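Local coordinates for protein PA1221 (Pseudomonas aeruginosa, PDB 4DG8) that belongs to the AMP-binding (ANL) enzyme family, holds adenosine monophosphate in its pocket and also carries a phosphopantetheine attachment region, at residues A[169-174]-A[374-379]; A[173-178]-A[419-424]; A[220-225]-A[230-235]. All blocks are in the same frame, centred on the assembly; numbering follows the deposited sequence.

Contact 1: residues A[169-174]-A[374-379]; sequences INFSSG and YRNDAA
I169 touches R375 through its CD1 methyl, which lies 4.1 Å from R375 CG, the two side chains crossing at about a right angle. In R375 the anti chi1 (-171°) sets CG beside that methyl, and the bend at chi2 (75°) carries the rest of the chain past it to the exposed surface, where NH1 is bonded to Q372. The next residue, N376, brings ND2 to the edge of the F171 ring, near its plane and 4.3 Å from CE1. This amide is firmly oriented from outside: ND2 is bonded to Q122 and to the P179 carbonyl, and OD1 accepts from the A181 backbone. L119, Q122 and V123 of helix 113-123 pack on F171 as well. The backbones stay well apart, I169 CA and R375 CA being 8.1 Å from each other, because strand 180-185 runs between them in the sheet. A type I beta turn from Y374 to D377, closed by D377 N to Y374 O at 3.0 Å, presents both R375 and N376. D377 then N-caps helix 378-384. At the end of strand 166-172, G174 N donates to S172 OG at 3.3 Å, an ST turn that opens the following loop. Strands 166-172, 180-185 and 373-374 follow one another antiparallel at one end of the mixed seven-stranded sheet of this ANL-family fold, and the contact joins the first, across the second, to the turn after the edge strand.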
ATOM      1  N   ILE A 169      -1.724  -8.795   6.521  1.00 23.78           N
ATOM      2  CA  ILE A 169      -2.493  -7.733   7.140  1.00 24.20           C
ATOM      3  C   ILE A 169      -1.819  -6.371   6.938  1.00 27.39           C
ATOM      4  O   ILE A 169      -0.614  -6.238   7.122  1.00 28.83           O
ATOM      5  CB  ILE A 169      -2.697  -7.989   8.646  1.00 28.97           C
ATOM      6  CG1 ILE A 169      -3.571  -9.223   8.835  1.00 26.67           C
ATOM      7  CG2 ILE A 169      -3.302  -6.732   9.337  1.00 16.88           C
ATOM      8  CD1 ILE A 169      -3.730  -9.672  10.259  1.00 29.99           C
ATOM      9  N   ASN A 170      -2.601  -5.367   6.551  1.00 27.74           N
ATOM     10  CA  ASN A 170      -2.124  -3.983   6.524  1.00 22.90           C
ATOM     11  C   ASN A 170      -2.993  -3.152   7.438  1.00 22.55           C
ATOM     12  O   ASN A 170      -4.224  -3.197   7.345  1.00 20.23           O
ATOM     13  CB  ASN A 170      -2.178  -3.382   5.118  1.00 21.00           C
ATOM     14  CG  ASN A 170      -1.043  -3.877   4.221  1.00 37.98           C
ATOM     15  OD1 ASN A 170      -0.356  -4.863   4.535  1.00 39.38           O
ATOM     16  ND2 ASN A 170      -0.850  -3.202   3.090  1.00 34.17           N
ATOM     17  N   PHE A 171      -2.377  -2.374   8.315  1.00 22.73           N
ATOM     18  CA  PHE A 171      -3.176  -1.572   9.239  1.00 25.81           C
ATOM     19  C   PHE A 171      -3.572  -0.261   8.555  1.00 38.86           C
ATOM     20  O   PHE A 171      -2.770   0.336   7.822  1.00 28.72           O
ATOM     21  CB  PHE A 171      -2.408  -1.294  10.528  1.00 23.44           C
ATOM     22  CG  PHE A 171      -2.576  -2.362  11.580  1.00 31.00           C
ATOM     23  CD1 PHE A 171      -3.723  -2.416  12.352  1.00 33.28           C
ATOM     24  CD2 PHE A 171      -1.584  -3.308  11.799  1.00 23.44           C
ATOM     25  CE1 PHE A 171      -3.881  -3.401  13.329  1.00 34.74           C
ATOM     26  CE2 PHE A 171      -1.734  -4.291  12.781  1.00 24.76           C
ATOM     27  CZ  PHE A 171      -2.881  -4.339  13.537  1.00 27.83           C
ATOM     28  N   SER A 172      -4.817   0.163   8.775  1.00 31.27           N
ATOM     29  CA  SER A 172      -5.289   1.434   8.250  1.00 33.10           C
ATOM     30  C   SER A 172      -5.676   2.412   9.366  1.00 28.53           C
ATOM     31  O   SER A 172      -6.426   2.069  10.289  1.00 32.52           O
ATOM     32  CB  SER A 172      -6.459   1.236   7.284  1.00 34.38           C
ATOM     33  OG  SER A 172      -6.926   2.489   6.810  1.00 39.50           O
ATOM     34  N   SER A 173      -5.114   3.612   9.300  1.00 26.11           N
ATOM     35  CA  SER A 173      -5.475   4.710  10.218  1.00 31.28           C
ATOM     36  C   SER A 173      -6.496   5.688   9.606  1.00 33.01           C
ATOM     37  O   SER A 173      -6.748   6.791  10.138  1.00 27.13           O
ATOM     38  CB  SER A 173      -4.225   5.425  10.739  1.00 26.32           C
ATOM     39  OG  SER A 173      -3.455   4.540  11.537  1.00 36.25           O
ATOM     40  N   GLY A 174      -7.025   5.301   8.449  1.00 33.05           N
ATOM     41  CA  GLY A 174      -7.911   6.158   7.676  1.00 35.31           C
ATOM     42  C   GLY A 174      -9.284   6.405   8.269  1.00 38.53           C
ATOM     43  O   GLY A 174      -9.998   7.315   7.822  1.00 42.35           O
ATOM     44  N   TYR A 374     -11.976  -6.380   8.378  1.00 26.86           N
ATOM     45  CA  TYR A 374     -11.080  -5.782   9.358  1.00 25.98           C
ATOM     46  C   TYR A 374     -10.877  -6.815  10.426  1.00 27.36           C
ATOM     47  O   TYR A 374     -11.789  -7.121  11.184  1.00 26.02           O
ATOM     48  CB  TYR A 374     -11.678  -4.516   9.955  1.00 29.58           C
ATOM     49  CG  TYR A 374     -11.925  -3.467   8.911  1.00 29.31           C
ATOM     50  CD1 TYR A 374     -10.859  -2.802   8.300  1.00 25.42           C
ATOM     51  CD2 TYR A 374     -13.213  -3.151   8.517  1.00 24.62           C
ATOM     52  CE1 TYR A 374     -11.076  -1.851   7.322  1.00 20.27           C
ATOM     53  CE2 TYR A 374     -13.442  -2.194   7.542  1.00 27.10           C
ATOM     54  CZ  TYR A 374     -12.370  -1.553   6.948  1.00 22.85           C
ATOM     55  OH  TYR A 374     -12.601  -0.600   5.985  1.00 26.45           O
ATOM     56  N   ARG A 375      -9.662  -7.345  10.480  1.00 25.96           N
ATOM     57  CA  ARG A 375      -9.378  -8.523  11.281  1.00 25.20           C
ATOM     58  C   ARG A 375      -9.732  -8.256  12.738  1.00 22.99           C
ATOM     59  O   ARG A 375     -10.193  -9.143  13.463  1.00 30.27           O
ATOM     60  CB  ARG A 375      -7.898  -8.891  11.136  1.00 26.97           C
ATOM     61  CG  ARG A 375      -7.520 -10.217  11.760  1.00 30.08           C
ATOM     62  CD  ARG A 375      -8.011 -11.407  10.916  1.00 31.90           C
ATOM     63  NE  ARG A 375      -7.438 -12.621  11.476  1.00 24.00           N
ATOM     64  CZ  ARG A 375      -7.696 -13.862  11.075  1.00 34.33           C
ATOM     65  NH1 ARG A 375      -8.531 -14.098  10.063  1.00 30.47           N
ATOM     66  NH2 ARG A 375      -7.087 -14.872  11.689  1.00 29.30           N
ATOM     67  N   ASN A 376      -9.519  -7.012  13.150  1.00 23.15           N
ATOM     68  CA  ASN A 376      -9.771  -6.584  14.518  1.00 26.55           C
ATOM     69  C   ASN A 376     -11.070  -5.807  14.790  1.00 34.08           C
ATOM     70  O   ASN A 376     -11.261  -5.318  15.912  1.00 29.60           O
ATOM     71  CB  ASN A 376      -8.567  -5.797  15.044  1.00 27.64           C
ATOM     72  CG  ASN A 376      -8.434  -4.449  14.390  1.00 29.64           C
ATOM     73  OD1 ASN A 376      -8.897  -4.249  13.261  1.00 26.32           O
ATOM     74  ND2 ASN A 376      -7.823  -3.497  15.106  1.00 23.92           N
ATOM     75  N   ASP A 377     -11.915  -5.605  13.778  1.00 29.84           N
ATOM     76  CA  ASP A 377     -13.204  -4.935  14.028  1.00 30.22           C
ATOM     77  C   ASP A 377     -14.352  -5.619  13.274  1.00 29.31           C
ATOM     78  O   ASP A 377     -14.577  -5.340  12.087  1.00 28.96           O
ATOM     79  CB  ASP A 377     -13.077  -3.484  13.552  1.00 33.44           C
ATOM     80  CG  ASP A 377     -14.190  -2.573  14.068  1.00 34.86           C
ATOM     81  OD1 ASP A 377     -15.305  -3.055  14.360  1.00 33.94           O
ATOM     82  OD2 ASP A 377     -13.928  -1.354  14.169  1.00 29.01           O
ATOM     83  N   ALA A 378     -15.157  -6.394  13.990  1.00 33.22           N
ATOM     84  CA  ALA A 378     -16.199  -7.190  13.351  1.00 38.53           C
ATOM     85  C   ALA A 378     -17.350  -6.287  12.916  1.00 36.95           C
ATOM     86  O   ALA A 378     -17.876  -6.421  11.809  1.00 36.16           O
ATOM     87  CB  ALA A 378     -16.711  -8.278  14.312  1.00 34.03           C
ATOM     88  N   ALA A 379     -17.744  -5.378  13.807  1.00 31.47           N
ATOM     89  CA  ALA A 379     -18.835  -4.450  13.526  1.00 33.59           C
ATOM     90  C   ALA A 379     -18.533  -3.645  12.278  1.00 27.40           C
ATOM     91  O   ALA A 379     -19.380  -3.483  11.399  1.00 41.85           O
ATOM     92  CB  ALA A 379     -19.061  -3.521  14.704  1.00 31.26           C
TER

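Contact 2: residues A[173-178]-A[419-424]. With AMP (adenosine monophosphate), chain B.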
ATOM      1  N   SER A 173      -5.114   3.612   9.300  1.00 26.11           N
ATOM      2  CA  SER A 173      -5.475   4.710  10.218  1.00 31.28           C
ATOM      3  C   SER A 173      -6.496   5.688   9.606  1.00 33.01           C
ATOM      4  O   SER A 173      -6.748   6.791  10.138  1.00 27.13           O
ATOM      5  CB  SER A 173      -4.225   5.425  10.739  1.00 26.32           C
ATOM      6  OG  SER A 173      -3.455   4.540  11.537  1.00 36.25           O
ATOM      7  N   GLY A 174      -7.025   5.301   8.449  1.00 33.05           N
ATOM      8  CA  GLY A 174      -7.911   6.158   7.676  1.00 35.31           C
ATOM      9  C   GLY A 174      -9.284   6.405   8.269  1.00 38.53           C
ATOM     10  O   GLY A 174      -9.998   7.315   7.822  1.00 42.35           O
ATOM     11  N   THR A 175      -9.657   5.608   9.270  1.00 40.53           N
ATOM     12  CA  THR A 175     -10.964   5.764   9.922  1.00 44.24           C
ATOM     13  C   THR A 175     -10.953   5.613  11.461  1.00 40.63           C
ATOM     14  O   THR A 175     -10.515   4.597  12.024  1.00 36.24           O
ATOM     15  CB  THR A 175     -12.035   4.845   9.269  1.00 51.62           C
ATOM     16  OG1 THR A 175     -12.058   5.069   7.845  1.00 43.17           O
ATOM     17  CG2 THR A 175     -13.414   5.133   9.856  1.00 47.28           C
ATOM     18  N   THR A 176     -11.511   6.635  12.103  1.00 34.18           N
ATOM     19  CA  THR A 176     -11.383   6.944  13.521  1.00 32.08           C
ATOM     20  C   THR A 176      -9.927   7.005  13.988  1.00 45.11           C
ATOM     21  O   THR A 176      -8.997   7.106  13.168  1.00 36.11           O
ATOM     22  CB  THR A 176     -12.100   5.881  14.404  1.00 46.16           C
ATOM     23  OG1 THR A 176     -11.287   4.702  14.505  1.00 46.26           O
ATOM     24  CG2 THR A 176     -13.465   5.514  13.833  1.00 42.74           C
ATOM     25  N   GLY A 177      -9.736   6.775  15.289  1.00 48.66           N
ATOM     26  CA  GLY A 177      -8.448   6.958  15.932  1.00 43.74           C
ATOM     27  C   GLY A 177      -7.778   5.643  16.289  1.00 49.34           C
ATOM     28  O   GLY A 177      -6.644   5.625  16.772  1.00 51.67           O
ATOM     29  N   ARG A 178      -8.480   4.537  16.049  1.00 40.86           N
ATOM     30  CA  ARG A 178      -7.915   3.216  16.278  1.00 40.09           C
ATOM     31  C   ARG A 178      -7.562   2.506  14.981  1.00 41.46           C
ATOM     32  O   ARG A 178      -8.392   2.380  14.070  1.00 35.90           O
ATOM     33  CB  ARG A 178      -8.848   2.365  17.130  1.00 45.39           C
ATOM     34  CG  ARG A 178      -8.924   2.852  18.554  1.00 54.58           C
ATOM     35  CD  ARG A 178      -9.928   2.056  19.349  1.00 67.58           C
ATOM     36  NE  ARG A 178     -10.028   2.560  20.715  1.00 77.34           N
ATOM     37  CZ  ARG A 178      -9.358   2.052  21.743  1.00 84.76           C
ATOM     38  NH1 ARG A 178      -8.546   1.017  21.556  1.00 85.58           N
ATOM     39  NH2 ARG A 178      -9.502   2.573  22.958  1.00 87.20           N
ATOM     40  N   ASP A 419     -15.660  12.800   3.482  1.00 50.28           N
ATOM     41  CA  ASP A 419     -15.204  12.720   4.870  1.00 48.38           C
ATOM     42  C   ASP A 419     -13.929  13.552   5.035  1.00 48.99           C
ATOM     43  O   ASP A 419     -13.552  14.302   4.131  1.00 50.62           O
ATOM     44  CB  ASP A 419     -15.009  11.262   5.313  1.00 37.85           C
ATOM     45  CG  ASP A 419     -13.955  10.541   4.498  1.00 36.69           C
ATOM     46  OD1 ASP A 419     -13.301  11.193   3.651  1.00 35.45           O
ATOM     47  OD2 ASP A 419     -13.766   9.329   4.730  1.00 38.09           O
ATOM     48  N   GLY A 420     -13.268  13.439   6.182  1.00 46.44           N
ATOM     49  CA  GLY A 420     -12.064  14.223   6.405  1.00 48.18           C
ATOM     50  C   GLY A 420     -10.779  13.457   6.140  1.00 43.19           C
ATOM     51  O   GLY A 420      -9.701  13.873   6.559  1.00 41.37           O
ATOM     52  N   GLN A 421     -10.890  12.336   5.439  1.00 38.06           N
ATOM     53  CA  GLN A 421      -9.741  11.465   5.232  1.00 37.93           C
ATOM     54  C   GLN A 421      -8.735  12.059   4.249  1.00 36.41           C
ATOM     55  O   GLN A 421      -9.094  12.444   3.133  1.00 36.20           O
ATOM     56  CB  GLN A 421     -10.207  10.098   4.743  1.00 35.09           C
ATOM     57  CG  GLN A 421      -9.082   9.197   4.266  1.00 38.24           C
ATOM     58  CD  GLN A 421      -9.591   7.816   3.852  1.00 38.98           C
ATOM     59  OE1 GLN A 421     -10.146   7.074   4.667  1.00 40.38           O
ATOM     60  NE2 GLN A 421      -9.411   7.475   2.581  1.00 38.25           N
ATOM     61  N   VAL A 422      -7.472  12.123   4.663  1.00 28.51           N
ATOM     62  CA  VAL A 422      -6.420  12.648   3.802  1.00 32.91           C
ATOM     63  C   VAL A 422      -5.342  11.597   3.580  1.00 35.28           C
ATOM     64  O   VAL A 422      -5.235  10.649   4.350  1.00 38.35           O
ATOM     65  CB  VAL A 422      -5.751  13.868   4.442  1.00 36.29           C
ATOM     66  CG1 VAL A 422      -6.777  14.966   4.695  1.00 37.57           C
ATOM     67  CG2 VAL A 422      -5.074  13.456   5.738  1.00 36.91           C
ATOM     68  N   LYS A 423      -4.535  11.765   2.536  1.00 33.84           N
ATOM     69  CA  LYS A 423      -3.394  10.873   2.324  1.00 30.14           C
ATOM     70  C   LYS A 423      -2.103  11.536   2.800  1.00 36.45           C
ATOM     71  O   LYS A 423      -1.702  12.569   2.264  1.00 40.54           O
ATOM     72  CB  LYS A 423      -3.267  10.476   0.844  1.00 24.17           C
ATOM     73  CG  LYS A 423      -4.432   9.642   0.276  1.00 31.25           C
ATOM     74  CD  LYS A 423      -4.458   8.222   0.863  1.00 35.26           C
ATOM     75  CE  LYS A 423      -3.283   7.334   0.379  1.00 30.51           C
ATOM     76  NZ  LYS A 423      -3.484   6.726  -0.976  1.00 24.74           N
ATOM     77  N   LEU A 424      -1.445  10.944   3.793  1.00 28.88           N
ATOM     78  CA  LEU A 424      -0.203  11.509   4.306  1.00 34.22           C
ATOM     79  C   LEU A 424       0.966  10.538   4.110  1.00 33.05           C
ATOM     80  O   LEU A 424       1.066   9.518   4.793  1.00 34.12           O
ATOM     81  CB  LEU A 424      -0.383  11.851   5.792  1.00 37.20           C
ATOM     82  CG  LEU A 424       0.779  12.400   6.611  1.00 44.26           C
ATOM     83  CD1 LEU A 424       1.386  13.597   5.919  1.00 47.75           C
ATOM     84  CD2 LEU A 424       0.299  12.771   8.016  1.00 47.18           C
TER
HETATM   85  P   AMP B 701      -4.712   3.278   0.354  1.00 26.02           P
HETATM   86  O1P AMP B 701      -3.733   3.647   1.448  1.00 21.91           O
HETATM   87  O2P AMP B 701      -4.175   2.622  -0.911  1.00 21.46           O
HETATM   88  O3P AMP B 701      -5.771   2.403   0.998  1.00 18.74           O
HETATM   89  O5' AMP B 701      -5.571   4.555  -0.043  1.00 23.28           O
HETATM   90  C5' AMP B 701      -6.719   4.424  -0.859  1.00 19.44           C
HETATM   91  C4' AMP B 701      -7.343   5.759  -1.158  1.00 26.58           C
HETATM   92  O4' AMP B 701      -6.369   6.635  -1.786  1.00 25.16           O
HETATM   93  C3' AMP B 701      -8.507   5.737  -2.131  1.00 27.62           C
HETATM   94  O3' AMP B 701      -9.732   5.354  -1.514  1.00 25.55           O
HETATM   95  C2' AMP B 701      -8.509   7.157  -2.679  1.00 26.56           C
HETATM   96  O2' AMP B 701      -9.110   8.049  -1.747  1.00 24.71           O
HETATM   97  C1' AMP B 701      -7.009   7.460  -2.743  1.00 22.01           C
HETATM   98  N9  AMP B 701      -6.439   7.160  -4.078  1.00 25.49           N
HETATM   99  C8  AMP B 701      -5.718   6.053  -4.376  1.00 23.02           C
HETATM  100  N7  AMP B 701      -5.326   6.046  -5.673  1.00 22.04           N
HETATM  101  C5  AMP B 701      -5.803   7.160  -6.250  1.00 26.91           C
HETATM  102  C6  AMP B 701      -5.753   7.767  -7.608  1.00 23.79           C
HETATM  103  N6  AMP B 701      -5.108   7.159  -8.620  1.00 20.51           N
HETATM  104  N1  AMP B 701      -6.374   8.956  -7.799  1.00 28.59           N
HETATM  105  C2  AMP B 701      -7.018   9.566  -6.781  1.00 23.97           C
HETATM  106  N3  AMP B 701      -7.100   9.072  -5.528  1.00 22.74           N
HETATM  107  C4  AMP B 701      -6.527   7.896  -5.193  1.00 23.44           C
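Beside the AMP pocket, loop 173-178, whose glycine- and threonine-rich sequence marks it as the phosphate loop of ANL enzymes, meets the hairpin strand that carries K423. The touch itself is small: the Q421 chain runs past the G174 carbonyl oxygen, with CG 4.1 Å and CD 4.0 Å from G174 O. Q421 reaches there with CG anti to its backbone N (chi1 170°) and an extended chain. The two backbones approach to 6.1 Å between G174 CA and Q421 CA. Of the two segments it is K423 that bonds the ligand: its chain curls through three successive bends, and NZ donates to AMP O4' at 3.0 Å and to AMP O5' at 3.2 Å. The G285 carbonyl is a further partner of this ammonium, so ribose, ester oxygen and backbone together fix its position. The loop braces itself. T176 OG1 donates to T175 O at 2.6 Å, in the carbonyl plane and on a lone pair, and accepts from R178 N at 3.2 Å in a nearly straight bond (167°), an ST turn. D430 of the partner strand 427-430 is bonded to S173 through the backbone. The pairing is consistent with an ANL domain arrangement in which this hairpin faces the active site.

Contact 3: residues A[220-225]-A[230-235]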
ATOM      1  N   LEU A 220       2.115  -5.156  -5.286  1.00 20.85           N
ATOM      2  CA  LEU A 220       2.367  -5.105  -6.723  1.00 23.10           C
ATOM      3  C   LEU A 220       3.869  -5.221  -7.024  1.00 15.33           C
ATOM      4  O   LEU A 220       4.285  -5.970  -7.920  1.00 23.95           O
ATOM      5  CB  LEU A 220       1.829  -3.801  -7.313  1.00 20.79           C
ATOM      6  CG  LEU A 220       2.197  -3.574  -8.779  1.00 19.97           C
ATOM      7  CD1 LEU A 220       1.561  -4.666  -9.652  1.00 23.94           C
ATOM      8  CD2 LEU A 220       1.744  -2.191  -9.205  1.00 21.38           C
ATOM      9  N   GLU A 221       4.679  -4.447  -6.308  1.00 20.78           N
ATOM     10  CA  GLU A 221       6.115  -4.445  -6.618  1.00 28.76           C
ATOM     11  C   GLU A 221       6.758  -5.831  -6.499  1.00 29.35           C
ATOM     12  O   GLU A 221       7.574  -6.233  -7.327  1.00 22.86           O
ATOM     13  CB  GLU A 221       6.849  -3.446  -5.734  1.00 17.92           C
ATOM     14  CG  GLU A 221       6.423  -2.005  -6.003  1.00 20.11           C
ATOM     15  CD  GLU A 221       6.980  -1.034  -4.990  1.00 24.70           C
ATOM     16  OE1 GLU A 221       7.828  -1.438  -4.159  1.00 21.07           O
ATOM     17  OE2 GLU A 221       6.563   0.138  -5.037  1.00 25.68           O
ATOM     18  N   ILE A 222       6.382  -6.549  -5.455  1.00 19.34           N
ATOM     19  CA  ILE A 222       6.963  -7.848  -5.170  1.00 20.98           C
ATOM     20  C   ILE A 222       6.298  -8.945  -5.976  1.00 22.68           C
ATOM     21  O   ILE A 222       6.945  -9.609  -6.799  1.00 17.93           O
ATOM     22  CB  ILE A 222       6.907  -8.145  -3.669  1.00 19.32           C
ATOM     23  CG1 ILE A 222       7.762  -7.104  -2.933  1.00 15.35           C
ATOM     24  CG2 ILE A 222       7.377  -9.586  -3.378  1.00 18.97           C
ATOM     25  CD1 ILE A 222       7.482  -6.995  -1.412  1.00 14.29           C
ATOM     26  N   TRP A 223       4.997  -9.138  -5.754  1.00 26.75           N
ATOM     27  CA  TRP A 223       4.327 -10.263  -6.386  1.00 17.16           C
ATOM     28  C   TRP A 223       4.094 -10.059  -7.885  1.00 22.10           C
ATOM     29  O   TRP A 223       4.002 -11.019  -8.634  1.00 20.40           O
ATOM     30  CB  TRP A 223       3.044 -10.615  -5.627  1.00 15.48           C
ATOM     31  CG  TRP A 223       3.373 -10.920  -4.199  1.00 21.56           C
ATOM     32  CD1 TRP A 223       3.080 -10.160  -3.103  1.00 21.50           C
ATOM     33  CD2 TRP A 223       4.136 -12.036  -3.723  1.00 17.97           C
ATOM     34  NE1 TRP A 223       3.595 -10.749  -1.966  1.00 21.23           N
ATOM     35  CE2 TRP A 223       4.252 -11.898  -2.317  1.00 24.94           C
ATOM     36  CE3 TRP A 223       4.734 -13.141  -4.346  1.00 16.96           C
ATOM     37  CZ2 TRP A 223       4.920 -12.844  -1.515  1.00 22.59           C
ATOM     38  CZ3 TRP A 223       5.407 -14.081  -3.549  1.00 16.69           C
ATOM     39  CH2 TRP A 223       5.483 -13.926  -2.151  1.00 22.19           C
ATOM     40  N   GLY A 224       4.015  -8.811  -8.332  1.00 22.48           N
ATOM     41  CA  GLY A 224       3.940  -8.573  -9.763  1.00 25.00           C
ATOM     42  C   GLY A 224       5.137  -9.174 -10.505  1.00 21.87           C
ATOM     43  O   GLY A 224       4.992  -9.719 -11.600  1.00 21.78           O
ATOM     44  N   ALA A 225       6.327  -9.040  -9.928  1.00 23.00           N
ATOM     45  CA  ALA A 225       7.506  -9.742 -10.439  1.00 23.52           C
ATOM     46  C   ALA A 225       7.450 -11.242 -10.232  1.00 25.07           C
ATOM     47  O   ALA A 225       7.481 -12.020 -11.200  1.00 26.12           O
ATOM     48  CB  ALA A 225       8.772  -9.208  -9.770  1.00 18.95           C
ATOM     49  N   GLY A 230       9.424 -12.679 -13.154  1.00 27.52           N
ATOM     50  CA  GLY A 230      10.231 -11.465 -13.232  1.00 17.74           C
ATOM     51  C   GLY A 230      11.198 -11.350 -12.069  1.00 21.59           C
ATOM     52  O   GLY A 230      11.433 -12.323 -11.344  1.00 17.86           O
ATOM     53  N   CYS A 231      11.775 -10.167 -11.891  1.00 24.70           N
ATOM     54  CA  CYS A 231      12.791  -9.972 -10.860  1.00 23.21           C
ATOM     55  C   CYS A 231      12.448  -8.838  -9.910  1.00 24.68           C
ATOM     56  O   CYS A 231      12.067  -7.747 -10.333  1.00 23.83           O
ATOM     57  CB  CYS A 231      14.168  -9.701 -11.484  1.00 25.02           C
ATOM     58  SG  CYS A 231      15.516  -9.590 -10.270  1.00 25.62           S
ATOM     59  N   CYS A 232      12.604  -9.095  -8.619  1.00 23.59           N
ATOM     60  CA  CYS A 232      12.463  -8.032  -7.655  1.00 17.41           C
ATOM     61  C   CYS A 232      13.804  -7.324  -7.609  1.00 19.09           C
ATOM     62  O   CYS A 232      14.796  -7.873  -7.122  1.00 22.78           O
ATOM     63  CB  CYS A 232      12.159  -8.627  -6.274  1.00 17.60           C
ATOM     64  SG  CYS A 232      10.507  -9.299  -6.166  1.00 21.28           S
ATOM     65  N   VAL A 233      13.817  -6.079  -8.067  1.00 20.13           N
ATOM     66  CA  VAL A 233      15.024  -5.278  -8.035  1.00 19.20           C
ATOM     67  C   VAL A 233      14.894  -4.389  -6.813  1.00 23.68           C
ATOM     68  O   VAL A 233      14.209  -3.360  -6.845  1.00 30.50           O
ATOM     69  CB  VAL A 233      15.093  -4.383  -9.285  1.00 18.91           C
ATOM     70  CG1 VAL A 233      16.392  -3.606  -9.311  1.00 18.10           C
ATOM     71  CG2 VAL A 233      14.961  -5.244 -10.553  1.00 17.83           C
ATOM     72  N   LEU A 234      15.620  -4.748  -5.760  1.00 23.31           N
ATOM     73  CA  LEU A 234      15.381  -4.160  -4.448  1.00 26.25           C
ATOM     74  C   LEU A 234      16.105  -2.847  -4.375  1.00 25.33           C
ATOM     75  O   LEU A 234      17.275  -2.769  -4.758  1.00 24.90           O
ATOM     76  CB  LEU A 234      15.919  -5.071  -3.341  1.00 20.41           C
ATOM     77  CG  LEU A 234      15.481  -6.536  -3.300  1.00 18.69           C
ATOM     78  CD1 LEU A 234      16.078  -7.220  -2.053  1.00 18.81           C
ATOM     79  CD2 LEU A 234      13.966  -6.661  -3.315  1.00 20.97           C
ATOM     80  N   ASN A 235      15.464  -1.820  -3.831  1.00 23.49           N
ATOM     81  CA  ASN A 235      16.218  -0.617  -3.603  1.00 25.62           C
ATOM     82  C   ASN A 235      16.833  -0.732  -2.224  1.00 32.26           C
ATOM     83  O   ASN A 235      16.206  -0.406  -1.212  1.00 29.41           O
ATOM     84  CB  ASN A 235      15.305   0.618  -3.625  1.00 21.94           C
ATOM     85  CG  ASN A 235      16.029   1.884  -3.140  1.00 25.42           C
ATOM     86  OD1 ASN A 235      17.254   1.950  -3.170  1.00 31.01           O
ATOM     87  ND2 ASN A 235      15.272   2.880  -2.683  1.00 26.99           N
TER
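The indole of W223 has the CG2 methyl of I222 on one face, 4.0 Å above the ring plane and over its centre, while at the ring's edge NE1 is hydrogen-bonded to Y104. That same I222 methyl also meets the strand, 4.2 Å from C232 SG. The sulfur is the hub of the contact: turned beside its own backbone N (chi1 -72°), it lies 3.6 Å from I222 O and 4.0 Å from A225 CB, packing against the I222 carbonyl and the I222 and A225 methyls. A225 points its methyl at the strand, where CB rests 3.6 Å from C231 O. At the helix's C-terminal end, G230 N donates to A225 O at 2.8 Å with an N-H...O angle of 150°, coming from above the carbonyl plane, and this bond ties the helix's last turn to the start of the strand. E221 turns its carboxylate elsewhere, to S211 and the N210 backbone. Helix and strand axes approach to 7.3 Å and run roughly antiparallel, at 149°. All touching residues are buried, and helix 88-99 packs against I222 from outside the pair. Strand 206-209, helix 217-226 and strand 231-234, the two strands parallel neighbours, make up a beta-alpha-beta crossover.

In the fold
Contact 3 is wholly buried, whereas contacts 1 and 2 are partly open. Contacts 1 and 2 share S173 and G174, their centres 12 Å apart: strand 166-172 serves the first, and the loop after it serves the second. Both join this region to much later chain, while contact 3 is local, nested inside the sequence loops they close and on the opposite side of the chain's centre. Chemistry follows place. Contact 1 combines an aliphatic touch and a ring edge with polar ends anchored elsewhere; contact 2 is a glutamine chain touching a loop carbonyl, its clear polar bonds made to AMP or within the loop; contact 3 is mostly sulfur and methyl packing, with one backbone bond.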